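Local coordinates for tyrosine phosphatase (Orf virus, PDB 5NCR), which is a homodimeric tyrosine phosphatase of the dual-specificity family with triple substrate specificity, and probably also dephosphorylates phosphoserine in proteins, at residues T73-P78 with L98-A103; P92-L97 with G120-G125. The protein carries 2 engineered substitutions. All blocks are in the same frame, centred on the assembly; numbering follows the deposited sequence.

Contact 1. Residues T73-P78 with L98-A103; sequences TAYHIP and LARLEA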
ATOM      1  N   THR B  73     -12.465 -11.444  34.921  1.00 41.78           N
ATOM      2  CA  THR B  73     -11.236 -12.233  34.789  1.00 41.42           C
ATOM      3  C   THR B  73     -10.194 -11.420  33.997  1.00 44.00           C
ATOM      4  O   THR B  73     -10.473 -10.999  32.877  1.00 41.43           O
ATOM      5  CB  THR B  73     -11.538 -13.601  34.135  1.00 49.05           C
ATOM      6  OG1 THR B  73     -12.465 -14.319  34.948  1.00 54.35           O
ATOM      7  CG2 THR B  73     -10.288 -14.445  33.939  1.00 45.87           C
ATOM      8  N   ALA B  74      -8.999 -11.208  34.578  1.00 40.56           N
ATOM      9  CA  ALA B  74      -7.931 -10.481  33.897  1.00 38.59           C
ATOM     10  C   ALA B  74      -6.825 -11.436  33.442  1.00 41.26           C
ATOM     11  O   ALA B  74      -6.280 -12.200  34.250  1.00 42.23           O
ATOM     12  CB  ALA B  74      -7.352  -9.404  34.794  1.00 39.72           C
ATOM     13  N   TYR B  75      -6.550 -11.432  32.146  1.00 34.50           N
ATOM     14  CA  TYR B  75      -5.476 -12.215  31.531  1.00 34.09           C
ATOM     15  C   TYR B  75      -4.312 -11.226  31.374  1.00 38.05           C
ATOM     16  O   TYR B  75      -4.492 -10.137  30.823  1.00 36.36           O
ATOM     17  CB  TYR B  75      -5.910 -12.782  30.170  1.00 34.85           C
ATOM     18  CG  TYR B  75      -7.115 -13.700  30.261  1.00 39.19           C
ATOM     19  CD1 TYR B  75      -6.981 -15.021  30.663  1.00 43.19           C
ATOM     20  CD2 TYR B  75      -8.390 -13.246  29.949  1.00 40.50           C
ATOM     21  CE1 TYR B  75      -8.094 -15.855  30.804  1.00 45.78           C
ATOM     22  CE2 TYR B  75      -9.509 -14.087  30.049  1.00 42.99           C
ATOM     23  CZ  TYR B  75      -9.353 -15.402  30.452  1.00 52.59           C
ATOM     24  OH  TYR B  75     -10.449 -16.245  30.542  1.00 55.71           O
ATOM     25  N   HIS B  76      -3.156 -11.564  31.938  1.00 34.08           N
ATOM     26  CA  HIS B  76      -1.980 -10.704  31.926  1.00 32.63           C
ATOM     27  C   HIS B  76      -0.952 -11.195  30.925  1.00 34.01           C
ATOM     28  O   HIS B  76      -0.461 -12.321  31.016  1.00 34.50           O
ATOM     29  CB  HIS B  76      -1.393 -10.591  33.353  1.00 35.32           C
ATOM     30  CG  HIS B  76      -0.269  -9.601  33.482  1.00 39.27           C
ATOM     31  ND1 HIS B  76       0.855  -9.882  34.244  1.00 42.46           N
ATOM     32  CD2 HIS B  76      -0.116  -8.375  32.921  1.00 40.01           C
ATOM     33  CE1 HIS B  76       1.636  -8.815  34.143  1.00 41.82           C
ATOM     34  NE2 HIS B  76       1.100  -7.887  33.355  1.00 40.70           N
ATOM     35  N   ILE B  77      -0.672 -10.369  29.939  1.00 27.51           N
ATOM     36  CA  ILE B  77       0.304 -10.655  28.891  1.00 27.53           C
ATOM     37  C   ILE B  77       1.286  -9.493  28.997  1.00 32.76           C
ATOM     38  O   ILE B  77       1.056  -8.413  28.438  1.00 32.70           O
ATOM     39  CB  ILE B  77      -0.338 -10.868  27.479  1.00 28.99           C
ATOM     40  CG1 ILE B  77      -1.428 -11.984  27.527  1.00 30.02           C
ATOM     41  CG2 ILE B  77       0.781 -11.241  26.476  1.00 28.61           C
ATOM     42  CD1 ILE B  77      -2.479 -11.955  26.569  1.00 33.59           C
ATOM     43  N   PRO B  78       2.282  -9.605  29.892  1.00 31.93           N
ATOM     44  CA  PRO B  78       3.220  -8.481  30.053  1.00 32.57           C
ATOM     45  C   PRO B  78       4.124  -8.409  28.846  1.00 36.86           C
ATOM     46  O   PRO B  78       4.649  -9.410  28.377  1.00 38.79           O
ATOM     47  CB  PRO B  78       3.968  -8.777  31.369  1.00 35.82           C
ATOM     48  CG  PRO B  78       3.602 -10.191  31.736  1.00 40.71           C
ATOM     49  CD  PRO B  78       2.702 -10.783  30.678  1.00 34.63           C
ATOM     50  N   LEU B  98      -9.433 -14.490  22.198  1.00 27.14           N
ATOM     51  CA  LEU B  98     -10.397 -13.437  21.873  1.00 25.67           C
ATOM     52  C   LEU B  98     -11.580 -13.980  21.073  1.00 31.57           C
ATOM     53  O   LEU B  98     -12.724 -13.616  21.358  1.00 32.33           O
ATOM     54  CB  LEU B  98      -9.722 -12.254  21.169  1.00 23.27           C
ATOM     55  CG  LEU B  98      -8.697 -11.469  22.014  1.00 23.72           C
ATOM     56  CD1 LEU B  98      -7.980 -10.445  21.184  1.00 22.28           C
ATOM     57  CD2 LEU B  98      -9.332 -10.823  23.249  1.00 22.55           C
ATOM     58  N   ALA B  99     -11.317 -14.913  20.140  1.00 28.07           N
ATOM     59  CA  ALA B  99     -12.378 -15.556  19.361  1.00 30.99           C
ATOM     60  C   ALA B  99     -13.312 -16.408  20.278  1.00 38.09           C
ATOM     61  O   ALA B  99     -14.531 -16.422  20.074  1.00 38.95           O
ATOM     62  CB  ALA B  99     -11.778 -16.422  18.266  1.00 32.07           C
ATOM     63  N   ARG B 100     -12.741 -17.078  21.302  1.00 34.85           N
ATOM     64  CA  ARG B 100     -13.495 -17.888  22.262  1.00 37.10           C
ATOM     65  C   ARG B 100     -14.376 -16.981  23.139  1.00 40.04           C
ATOM     66  O   ARG B 100     -15.537 -17.323  23.392  1.00 42.07           O
ATOM     67  CB  ARG B 100     -12.544 -18.730  23.133  1.00 38.52           C
ATOM     68  CG  ARG B 100     -13.186 -19.969  23.744  1.00 59.46           C
ATOM     69  CD  ARG B 100     -12.373 -20.542  24.901  1.00 73.72           C
ATOM     70  NE  ARG B 100     -12.677 -19.877  26.177  1.00 79.89           N
ATOM     71  CZ  ARG B 100     -11.773 -19.285  26.954  1.00 93.62           C
ATOM     72  NH1 ARG B 100     -10.494 -19.276  26.607  1.00 83.75           N
ATOM     73  NH2 ARG B 100     -12.143 -18.697  28.087  1.00 79.66           N
ATOM     74  N   LEU B 101     -13.832 -15.832  23.605  1.00 33.23           N
ATOM     75  CA  LEU B 101     -14.585 -14.882  24.443  1.00 32.58           C
ATOM     76  C   LEU B 101     -15.746 -14.258  23.648  1.00 35.35           C
ATOM     77  O   LEU B 101     -16.841 -14.122  24.177  1.00 35.60           O
ATOM     78  CB  LEU B 101     -13.665 -13.804  25.061  1.00 30.74           C
ATOM     79  CG  LEU B 101     -12.553 -14.326  25.996  1.00 34.21           C
ATOM     80  CD1 LEU B 101     -11.498 -13.274  26.286  1.00 32.11           C
ATOM     81  CD2 LEU B 101     -13.115 -14.888  27.286  1.00 40.08           C
ATOM     82  N   GLU B 102     -15.499 -13.939  22.360  1.00 32.33           N
ATOM     83  CA  GLU B 102     -16.463 -13.411  21.401  1.00 33.13           C
ATOM     84  C   GLU B 102     -17.595 -14.428  21.206  1.00 41.33           C
ATOM     85  O   GLU B 102     -18.763 -14.054  21.315  1.00 42.22           O
ATOM     86  CB  GLU B 102     -15.766 -13.111  20.052  1.00 33.43           C
ATOM     87  CG  GLU B 102     -16.656 -12.476  18.987  1.00 46.11           C
ATOM     88  CD  GLU B 102     -17.082 -11.048  19.261  1.00 76.75           C
ATOM     89  OE1 GLU B 102     -16.306 -10.312  19.907  1.00 83.92           O
ATOM     90  OE2 GLU B 102     -18.206 -10.673  18.859  1.00 77.88           O
ATOM     91  N   ALA B 103     -17.244 -15.710  20.941  1.00 39.83           N
ATOM     92  CA  ALA B 103     -18.206 -16.804  20.761  1.00 42.69           C
ATOM     93  C   ALA B 103     -19.075 -17.009  22.017  1.00 48.40           C
ATOM     94  O   ALA B 103     -20.284 -17.212  21.893  1.00 50.36           O
ATOM     95  CB  ALA B 103     -17.481 -18.091  20.404  1.00 43.81           C
TER
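Tyr75 reaches from the strand to Arg100 and Leu101 on the helix. Its CE2 meets CD1 of Leu101 at 4.3 Å. The methyl comes to the ring obliquely, and the touch is apolar. At the end of the ring, Tyr75 OH lies 3.9 Å from Arg100 NH2. That spacing is a loose polar approach and not a hydrogen bond. The hydroxyl lies at the edge of the guanidinium, in its plane. The two side chains cross at about a right angle, with ring and guanidinium planes 78° apart. The segments touch lightly, burying 90 Å² in all. Their backbones stay well apart: the nearest CA atoms, of Tyr75 and Leu98, are separated by 10.9 Å.

Here the edge strand 73-76 of the central sheet in this dual-specificity phosphatase fold meets the last turns of helix 90-103. The strand is parallel to strand 57-60. Tyr75 is fixed by backbone hydrogen bonds to Leu58 and Asn60 of that neighbour. Its CB points toward the helix, and the ring carries the contact on the strand side.

The two helix residues differ in their surroundings. Leu101 is buried and also rests on Cys57 of strand 57-60 and Thr108 of strand 108-111. Arg100 is exposed. Its CG is anti to the backbone N (chi1 -157°), and the chain then bends at chi3 (85°), which brings NH2 round to the tyrosine hydroxyl. A salt bridge from Arg100 NE to Glu104 OE2 steadies the guanidinium. Glu104 lies four residues on, just past the end of helix 90-103.

Contact 2. Residues P92-L97 with G120-G125; sequences PALVKL and GAAAMG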
ATOM      1  N   PRO B  92      -0.908 -16.199  18.259  1.00 26.71           N
ATOM      2  CA  PRO B  92      -1.841 -17.309  17.966  1.00 27.31           C
ATOM      3  C   PRO B  92      -2.750 -17.658  19.144  1.00 29.53           C
ATOM      4  O   PRO B  92      -3.938 -17.885  18.939  1.00 29.08           O
ATOM      5  CB  PRO B  92      -0.915 -18.477  17.595  1.00 30.22           C
ATOM      6  CG  PRO B  92       0.355 -17.823  17.154  1.00 34.39           C
ATOM      7  CD  PRO B  92       0.496 -16.625  18.060  1.00 28.48           C
ATOM      8  N   ALA B  93      -2.209 -17.677  20.370  1.00 25.53           N
ATOM      9  CA  ALA B  93      -2.994 -17.973  21.573  1.00 25.93           C
ATOM     10  C   ALA B  93      -3.946 -16.856  21.890  1.00 28.22           C
ATOM     11  O   ALA B  93      -5.098 -17.118  22.207  1.00 29.14           O
ATOM     12  CB  ALA B  93      -2.088 -18.258  22.756  1.00 27.55           C
ATOM     13  N   LEU B  94      -3.495 -15.606  21.755  1.00 23.92           N
ATOM     14  CA  LEU B  94      -4.324 -14.454  22.035  1.00 23.09           C
ATOM     15  C   LEU B  94      -5.514 -14.318  21.071  1.00 24.60           C
ATOM     16  O   LEU B  94      -6.631 -14.094  21.526  1.00 22.31           O
ATOM     17  CB  LEU B  94      -3.485 -13.189  22.095  1.00 23.41           C
ATOM     18  CG  LEU B  94      -4.136 -11.931  22.597  1.00 30.26           C
ATOM     19  CD1 LEU B  94      -5.014 -12.192  23.844  1.00 33.55           C
ATOM     20  CD2 LEU B  94      -3.094 -10.881  22.845  1.00 32.67           C
ATOM     21  N   VAL B  95      -5.298 -14.518  19.762  1.00 21.09           N
ATOM     22  CA  VAL B  95      -6.430 -14.416  18.817  1.00 20.83           C
ATOM     23  C   VAL B  95      -7.459 -15.531  19.058  1.00 27.39           C
ATOM     24  O   VAL B  95      -8.662 -15.296  18.931  1.00 28.42           O
ATOM     25  CB  VAL B  95      -5.999 -14.311  17.324  1.00 22.17           C
ATOM     26  CG1 VAL B  95      -5.100 -13.099  17.106  1.00 20.90           C
ATOM     27  CG2 VAL B  95      -5.331 -15.582  16.830  1.00 22.57           C
ATOM     28  N   LYS B  96      -6.988 -16.735  19.412  1.00 26.30           N
ATOM     29  CA  LYS B  96      -7.857 -17.868  19.719  1.00 27.43           C
ATOM     30  C   LYS B  96      -8.661 -17.575  20.977  1.00 32.20           C
ATOM     31  O   LYS B  96      -9.876 -17.797  20.989  1.00 32.99           O
ATOM     32  CB  LYS B  96      -7.036 -19.155  19.864  1.00 32.07           C
ATOM     33  CG  LYS B  96      -7.897 -20.411  19.790  1.00 42.95           C
ATOM     34  CD  LYS B  96      -7.087 -21.695  19.878  1.00 54.09           C
ATOM     35  CE  LYS B  96      -7.990 -22.915  19.891  1.00 65.30           C
ATOM     36  NZ  LYS B  96      -8.676 -23.110  21.204  1.00 78.02           N
ATOM     37  N   LEU B  97      -8.009 -16.988  22.002  1.00 28.96           N
ATOM     38  CA  LEU B  97      -8.658 -16.591  23.256  1.00 28.68           C
ATOM     39  C   LEU B  97      -9.750 -15.525  22.989  1.00 31.69           C
ATOM     40  O   LEU B  97     -10.852 -15.643  23.514  1.00 32.51           O
ATOM     41  CB  LEU B  97      -7.602 -16.062  24.266  1.00 27.89           C
ATOM     42  CG  LEU B  97      -8.091 -15.309  25.539  1.00 31.85           C
ATOM     43  CD1 LEU B  97      -8.906 -16.190  26.427  1.00 33.63           C
ATOM     44  CD2 LEU B  97      -6.931 -14.748  26.301  1.00 32.61           C
ATOM     45  N   GLY B 120      -3.038  -2.605  20.535  1.00 20.64           N
ATOM     46  CA  GLY B 120      -3.285  -2.385  19.118  1.00 21.52           C
ATOM     47  C   GLY B 120      -2.835  -3.606  18.310  1.00 25.07           C
ATOM     48  O   GLY B 120      -3.566  -4.066  17.434  1.00 21.90           O
ATOM     49  N   ALA B 121      -1.661  -4.201  18.658  1.00 23.07           N
ATOM     50  CA  ALA B 121      -1.165  -5.406  17.972  1.00 22.65           C
ATOM     51  C   ALA B 121      -2.100  -6.597  18.161  1.00 22.13           C
ATOM     52  O   ALA B 121      -2.420  -7.288  17.198  1.00 19.13           O
ATOM     53  CB  ALA B 121       0.248  -5.744  18.434  1.00 24.12           C
ATOM     54  N   ALA B 122      -2.636  -6.748  19.361  1.00 20.99           N
ATOM     55  CA  ALA B 122      -3.618  -7.793  19.682  1.00 21.33           C
ATOM     56  C   ALA B 122      -4.895  -7.560  18.863  1.00 21.55           C
ATOM     57  O   ALA B 122      -5.410  -8.498  18.245  1.00 21.06           O
ATOM     58  CB  ALA B 122      -3.942  -7.744  21.164  1.00 21.78           C
ATOM     59  N   ALA B 123      -5.356  -6.291  18.824  1.00 16.73           N
ATOM     60  CA  ALA B 123      -6.531  -5.850  18.081  1.00 17.47           C
ATOM     61  C   ALA B 123      -6.374  -6.161  16.560  1.00 18.90           C
ATOM     62  O   ALA B 123      -7.267  -6.739  15.961  1.00 18.94           O
ATOM     63  CB  ALA B 123      -6.731  -4.362  18.292  1.00 19.11           C
ATOM     64  N   MET B 124      -5.235  -5.799  15.969  1.00 15.26           N
ATOM     65  CA  MET B 124      -4.923  -6.047  14.558  1.00 14.00           C
ATOM     66  C   MET B 124      -4.901  -7.533  14.279  1.00 20.31           C
ATOM     67  O   MET B 124      -5.538  -7.985  13.320  1.00 19.98           O
ATOM     68  CB  MET B 124      -3.569  -5.417  14.184  1.00 15.95           C
ATOM     69  CG  MET B 124      -3.354  -5.317  12.677  1.00 19.13           C
ATOM     70  SD  MET B 124      -4.547  -4.188  11.868  1.00 24.41           S
ATOM     71  CE  MET B 124      -4.440  -4.813  10.171  1.00 21.99           C
ATOM     72  N   GLY B 125      -4.210  -8.289  15.145  1.00 16.75           N
ATOM     73  CA  GLY B 125      -4.140  -9.738  15.007  1.00 17.15           C
ATOM     74  C   GLY B 125      -5.516 -10.371  15.024  1.00 22.08           C
ATOM     75  O   GLY B 125      -5.838 -11.183  14.157  1.00 23.45           O
TER
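Leu94 sends its CG anti to the backbone N (chi1 -170°), and with chi2 at 43° its CD2 branch reaches the methyl group of Ala122. In Val95, CG1 is anti to the carbonyl carbon (chi1 -58°), and this branch meets Gly125. The other branch, CG2, sits between the backbone N and the carbonyl carbon and takes no part. The Leu94 CD2 to Ala122 CB contact is 3.7 Å, a plain meeting of two methyl groups. Val95 CG1 instead lies against main chain. It is 3.5 Å from Gly125 C and 3.6 Å from Gly125 O, so a single methyl rests on the carbonyl of the glycine.

Both segments are helical. The contact joins helix 90-103 to helix 118-134, which in this phosphatase fold follows the phosphate-binding P-loop of the active site. The side of helix 118-134 turned to its partner is made of small residues, Ala122 and, three positions on, Gly125. Gly125 has no side chain there, so the backbones come close: the CA atoms of Val95 and Gly125 are 6.5 Å apart, and those of Leu94 and Ala122 7.1 Å. Leu94 and Val95, the larger side chains, pack against these small residues. Side chain meets side chain at Leu94 and Ala122, while Val95 meets backbone; 129 Å² is buried in all. Gly125 keeps its place in the helix through a backbone hydrogen bond from its N to Ala121 O, 2.9 Å long.

All four touching residues are buried. Leu94 also packs on Met61, and Val95 on Phe175 of helix 165-177. The same C-terminal helix also reaches helix 118-134, through Leu171.

Coming from the N terminus, the chain reaches strand 73-76 after strand 57-60, and goes on to Pro78. It then enters helix 90-103, whose earlier half holds 92-97 and whose later half holds 98-103. Contact 1 closes the loop from strand to later half. Contact 2 starts within that loop and closes after strand 108-111, on helix 118-134, so the two loops cross. Their centres are about 9 Å apart. Helix 90-103 serves both, tying the sheet edge to the helical core. The contacts also touch directly: Ile77 CD1 packs on Leu94 CD1 at 3.7 Å, and Tyr75 CG on Leu97 CD2 at 4.1 Å.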